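Local coordinates for protein elongation factor G (Thermus thermophilus, PDB 2DY1) that binds GTP with a magnesium ion and, as a member of the elongation factor G family, probably acts as a GTPase in the translocation step of protein synthesis, at residues D281-V293 and L356-P368. Residues are numbered along the deposited sequence; the frame is centred on the assembly and turned at random.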
loop_
_atom_site.group_PDB
_atom_site.type_symbol
_atom_site.label_atom_id
_atom_site.label_comp_id
_atom_site.label_asym_id
_atom_site.label_seq_id
_atom_site.Cartn_x
_atom_site.Cartn_y
_atom_site.Cartn_z
ATOM N N ASP A 281 27.559 -14.011 -5.840
ATOM C CA ASP A 281 27.883 -14.665 -4.576
ATOM C C ASP A 281 28.577 -13.637 -3.703
ATOM O O ASP A 281 29.129 -12.656 -4.201
ATOM C CB ASP A 281 28.807 -15.874 -4.795
ATOM C CG ASP A 281 28.113 -17.022 -5.511
ATOM O OD1 ASP A 281 27.068 -17.498 -5.012
ATOM O OD2 ASP A 281 28.617 -17.454 -6.572
ATOM N N GLY A 282 28.532 -13.844 -2.396
ATOM C CA GLY A 282 29.162 -12.887 -1.512
ATOM C C GLY A 282 28.679 -13.006 -0.087
ATOM O O GLY A 282 27.993 -13.973 0.267
ATOM N N PRO A 283 29.020 -12.023 0.759
ATOM C CA PRO A 283 28.611 -12.049 2.163
ATOM C C PRO A 283 27.108 -11.947 2.305
ATOM O O PRO A 283 26.430 -11.405 1.437
ATOM C CB PRO A 283 29.279 -10.809 2.767
ATOM C CG PRO A 283 30.254 -10.330 1.704
ATOM C CD PRO A 283 29.627 -10.729 0.414
ATOM N N PRO A 284 26.580 -12.476 3.415
ATOM C CA PRO A 284 25.148 -12.439 3.696
ATOM C C PRO A 284 24.546 -11.041 3.532
ATOM O O PRO A 284 25.126 -10.025 3.961
ATOM C CB PRO A 284 25.085 -12.930 5.137
ATOM C CG PRO A 284 26.147 -13.981 5.157
ATOM C CD PRO A 284 27.289 -13.313 4.401
ATOM N N LEU A 285 23.388 -10.985 2.872
ATOM C CA LEU A 285 22.647 -9.739 2.667
ATOM C C LEU A 285 21.212 -10.197 2.773
ATOM O O LEU A 285 20.814 -11.134 2.088
ATOM C CB LEU A 285 22.890 -9.136 1.285
ATOM C CG LEU A 285 22.000 -7.921 0.955
ATOM C CD1 LEU A 285 22.261 -6.763 1.935
ATOM C CD2 LEU A 285 22.251 -7.491 -0.481
ATOM N N ALA A 286 20.460 -9.562 3.669
ATOM C CA ALA A 286 19.067 -9.937 3.908
ATOM C C ALA A 286 18.230 -8.721 4.275
ATOM O O ALA A 286 18.741 -7.636 4.559
ATOM C CB ALA A 286 18.996 -10.952 5.049
ATOM N N LYS A 287 16.921 -8.915 4.294
ATOM C CA LYS A 287 16.033 -7.823 4.646
ATOM C C LYS A 287 14.758 -8.374 5.277
ATOM O O LYS A 287 14.288 -9.437 4.879
ATOM C CB LYS A 287 15.677 -7.030 3.384
ATOM C CG LYS A 287 14.769 -5.861 3.629
ATOM C CD LYS A 287 14.680 -4.964 2.388
ATOM C CE LYS A 287 13.765 -3.793 2.641
ATOM N NZ LYS A 287 13.759 -2.851 1.496
ATOM N N VAL A 288 14.219 -7.661 6.266
ATOM C CA VAL A 288 12.956 -8.070 6.902
ATOM C C VAL A 288 11.898 -7.462 5.967
ATOM O O VAL A 288 11.751 -6.239 5.915
ATOM C CB VAL A 288 12.817 -7.441 8.298
ATOM C CG1 VAL A 288 11.449 -7.757 8.892
ATOM C CG2 VAL A 288 13.912 -7.988 9.232
ATOM N N PHE A 289 11.175 -8.305 5.222
ATOM C CA PHE A 289 10.191 -7.771 4.278
ATOM C C PHE A 289 8.795 -7.676 4.849
ATOM O O PHE A 289 7.944 -7.008 4.287
ATOM C CB PHE A 289 10.191 -8.563 2.952
ATOM C CG PHE A 289 9.641 -9.952 3.056
ATOM C CD1 PHE A 289 8.296 -10.208 2.751
ATOM C CD2 PHE A 289 10.477 -11.016 3.406
ATOM C CE1 PHE A 289 7.801 -11.543 2.793
ATOM C CE2 PHE A 289 10.004 -12.321 3.452
ATOM C CZ PHE A 289 8.663 -12.588 3.144
ATOM N N LYS A 290 8.560 -8.388 5.940
ATOM C CA LYS A 290 7.259 -8.294 6.623
ATOM C C LYS A 290 7.375 -8.809 8.035
ATOM O O LYS A 290 8.330 -9.522 8.394
ATOM C CB LYS A 290 6.150 -9.079 5.895
ATOM C CG LYS A 290 6.300 -10.580 5.958
ATOM C CD LYS A 290 5.036 -11.335 5.521
ATOM C CE LYS A 290 4.026 -11.399 6.680
ATOM N NZ LYS A 290 2.642 -11.789 6.220
ATOM N N VAL A 291 6.358 -8.486 8.828
ATOM C CA VAL A 291 6.328 -8.885 10.221
ATOM C C VAL A 291 4.924 -9.352 10.581
ATOM O O VAL A 291 3.947 -8.800 10.064
ATOM C CB VAL A 291 6.662 -7.672 11.125
ATOM C CG1 VAL A 291 6.322 -7.981 12.583
ATOM C CG2 VAL A 291 8.157 -7.319 11.002
ATOM N N GLN A 292 4.832 -10.414 11.376
ATOM C CA GLN A 292 3.523 -10.842 11.910
ATOM C C GLN A 292 3.622 -10.712 13.424
ATOM O O GLN A 292 4.688 -10.900 13.985
ATOM C CB GLN A 292 3.208 -12.320 11.649
ATOM C CG GLN A 292 2.767 -12.679 10.248
ATOM C CD GLN A 292 1.514 -11.935 9.816
ATOM O OE1 GLN A 292 1.528 -11.183 8.848
ATOM N NE2 GLN A 292 0.410 -12.158 10.541
ATOM N N VAL A 293 2.516 -10.383 14.090
ATOM C CA VAL A 293 2.493 -10.392 15.562
ATOM C C VAL A 293 1.167 -11.135 15.804
ATOM O O VAL A 293 0.159 -10.537 16.183
ATOM C CB VAL A 293 2.453 -8.965 16.199
ATOM C CG1 VAL A 293 2.584 -9.066 17.718
ATOM C CG2 VAL A 293 3.575 -8.101 15.656
ATOM N N LEU A 356 13.069 -6.526 15.565
ATOM C CA LEU A 356 13.271 -6.540 14.107
ATOM C C LEU A 356 12.027 -5.987 13.422
ATOM O O LEU A 356 10.946 -6.551 13.558
ATOM C CB LEU A 356 13.525 -7.969 13.614
ATOM C CG LEU A 356 14.810 -8.633 14.127
ATOM C CD1 LEU A 356 14.916 -10.072 13.614
ATOM C CD2 LEU A 356 16.008 -7.798 13.677
ATOM N N HIS A 357 12.201 -4.904 12.670
ATOM C CA HIS A 357 11.081 -4.230 12.023
ATOM C C HIS A 357 11.070 -4.335 10.519
ATOM O O HIS A 357 12.112 -4.542 9.888
ATOM C CB HIS A 357 11.112 -2.762 12.429
ATOM C CG HIS A 357 11.272 -2.555 13.906
ATOM N ND1 HIS A 357 10.318 -2.942 14.826
ATOM C CD2 HIS A 357 12.291 -2.020 14.623
ATOM C CE1 HIS A 357 10.743 -2.654 16.044
ATOM N NE2 HIS A 357 11.937 -2.094 15.950
ATOM N N ARG A 358 9.892 -4.152 9.927
ATOM C CA ARG A 358 9.781 -4.216 8.480
ATOM C C ARG A 358 10.750 -3.212 7.849
ATOM O O ARG A 358 10.838 -2.066 8.301
ATOM C CB ARG A 358 8.351 -3.864 8.048
ATOM C CG ARG A 358 8.075 -4.003 6.542
ATOM C CD ARG A 358 6.621 -3.587 6.226
ATOM N NE ARG A 358 6.238 -3.830 4.830
ATOM C CZ ARG A 358 6.591 -3.075 3.787
ATOM N NH1 ARG A 358 7.349 -1.995 3.950
ATOM N NH2 ARG A 358 6.183 -3.409 2.563
ATOM N N GLY A 359 11.472 -3.658 6.816
ATOM C CA GLY A 359 12.387 -2.793 6.092
ATOM C C GLY A 359 13.831 -2.803 6.558
ATOM O O GLY A 359 14.711 -2.217 5.907
ATOM N N MET A 360 14.073 -3.462 7.675
ATOM C CA MET A 360 15.411 -3.540 8.262
ATOM C C MET A 360 16.337 -4.402 7.404
ATOM O O MET A 360 15.994 -5.525 7.022
ATOM C CB MET A 360 15.275 -4.136 9.662
ATOM C CG MET A 360 16.444 -3.950 10.587
ATOM S SD MET A 360 15.877 -4.439 12.223
ATOM C CE MET A 360 14.915 -3.295 12.565
ATOM N N VAL A 361 17.525 -3.877 7.113
ATOM C CA VAL A 361 18.513 -4.596 6.317
ATOM C C VAL A 361 19.495 -5.286 7.262
ATOM O O VAL A 361 19.829 -4.757 8.335
ATOM C CB VAL A 361 19.258 -3.607 5.398
ATOM C CG1 VAL A 361 20.240 -4.365 4.487
ATOM C CG2 VAL A 361 18.233 -2.823 4.549
ATOM N N LEU A 362 19.913 -6.495 6.898
ATOM C CA LEU A 362 20.853 -7.256 7.714
ATOM C C LEU A 362 22.004 -7.679 6.816
ATOM O O LEU A 362 21.811 -7.985 5.642
ATOM C CB LEU A 362 20.161 -8.487 8.301
ATOM C CG LEU A 362 18.845 -8.147 9.005
ATOM C CD1 LEU A 362 17.951 -9.377 9.048
ATOM C CD2 LEU A 362 19.125 -7.619 10.371
ATOM N N TRP A 363 23.211 -7.720 7.365
ATOM C CA TRP A 363 24.337 -8.061 6.518
ATOM C C TRP A 363 25.531 -8.549 7.315
ATOM O O TRP A 363 25.543 -8.497 8.535
ATOM C CB TRP A 363 24.792 -6.796 5.758
ATOM C CG TRP A 363 25.371 -5.706 6.673
ATOM C CD1 TRP A 363 26.691 -5.529 7.019
ATOM C CD2 TRP A 363 24.638 -4.698 7.388
ATOM N NE1 TRP A 363 26.819 -4.479 7.906
ATOM C CE2 TRP A 363 25.577 -3.949 8.147
ATOM C CE3 TRP A 363 23.283 -4.353 7.461
ATOM C CZ2 TRP A 363 25.198 -2.876 8.968
ATOM C CZ3 TRP A 363 22.904 -3.278 8.282
ATOM C CH2 TRP A 363 23.861 -2.555 9.022
ATOM N N GLN A 364 26.537 -9.003 6.573
ATOM C CA GLN A 364 27.834 -9.329 7.155
ATOM C C GLN A 364 28.804 -8.542 6.273
ATOM O O GLN A 364 28.515 -8.273 5.107
ATOM C CB GLN A 364 28.148 -10.822 7.110
ATOM C CG GLN A 364 27.436 -11.571 8.200
ATOM C CD GLN A 364 27.864 -13.015 8.274
ATOM O OE1 GLN A 364 28.700 -13.466 7.485
ATOM N NE2 GLN A 364 27.297 -13.750 9.219
ATOM N N GLY A 365 29.926 -8.124 6.841
ATOM C CA GLY A 365 30.884 -7.367 6.054
ATOM C C GLY A 365 30.475 -5.911 5.907
ATOM O O GLY A 365 29.852 -5.331 6.807
ATOM N N GLU A 366 30.821 -5.326 4.766
ATOM C CA GLU A 366 30.521 -3.920 4.488
ATOM C C GLU A 366 29.012 -3.704 4.364
ATOM O O GLU A 366 28.336 -4.428 3.643
ATOM C CB GLU A 366 31.225 -3.491 3.191
ATOM C CG GLU A 366 31.063 -2.034 2.827
ATOM C CD GLU A 366 31.801 -1.086 3.746
ATOM O OE1 GLU A 366 31.291 0.031 3.983
ATOM O OE2 GLU A 366 32.895 -1.445 4.218
ATOM N N LYS A 367 28.495 -2.699 5.066
ATOM C CA LYS A 367 27.063 -2.410 5.018
ATOM C C LYS A 367 26.637 -2.005 3.614
ATOM O O LYS A 367 27.373 -1.319 2.903
ATOM C CB LYS A 367 26.703 -1.291 6.005
ATOM C CG LYS A 367 25.196 -1.099 6.170
ATOM C CD LYS A 367 24.843 -0.047 7.216
ATOM C CE LYS A 367 25.003 1.339 6.674
ATOM N NZ LYS A 367 24.560 2.338 7.671
ATOM N N PRO A 368 25.444 -2.447 3.177
ATOM C CA PRO A 368 24.988 -2.073 1.838
ATOM C C PRO A 368 24.525 -0.625 1.774
ATOM O O PRO A 368 24.109 -0.045 2.781
ATOM C CB PRO A 368 23.814 -3.024 1.587
ATOM C CG PRO A 368 23.267 -3.231 2.960
ATOM C CD PRO A 368 24.538 -3.448 3.771
HETATM O O HOH W 1 5.429 -6.425 3.538
#
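Ala286 and Leu362 face each other as an antiparallel hydrogen-bonded pair. Ala286 N donates to Leu362 O at 2.9 Å, and Leu362 N returns a nearly straight bond (173°) to Ala286 O. Val288 N then donates to Met360 O, in the carbonyl plane. Gln364 N donates to Pro284 O at 3.1 Å; the proline has no N-H to give back. Val288 O takes the amide of Gly359, 2.7 Å from it, inside the type II turn His357-Met360. A water donates to Phe289 O and accepts from Arg358 NE, 3.0 Å away; the guanidinium also has a partner at Gly89. With CG anti to the backbone N (chi1 -175°), the extended Arg358 chain carries CG to 3.8 Å from Phe289 O. Val288 CG1 touches His357 O at 3.4 Å, and its CG2 lies 4.1 Å from Met360 CB. Gln364 lays its amide end against the Pro284 ring, with OE1 3.4 Å from CD, while NE2 bonds to Ser315 O. An alanine here would probably leave Ser315 O without this donor and take away part of the cover on the Pro284 ring. Strand 361-363 thus edges the antiparallel sheet of domain 2 through five direct backbone hydrogen bonds, while Arg358 and Gln364 find polar partners elsewhere.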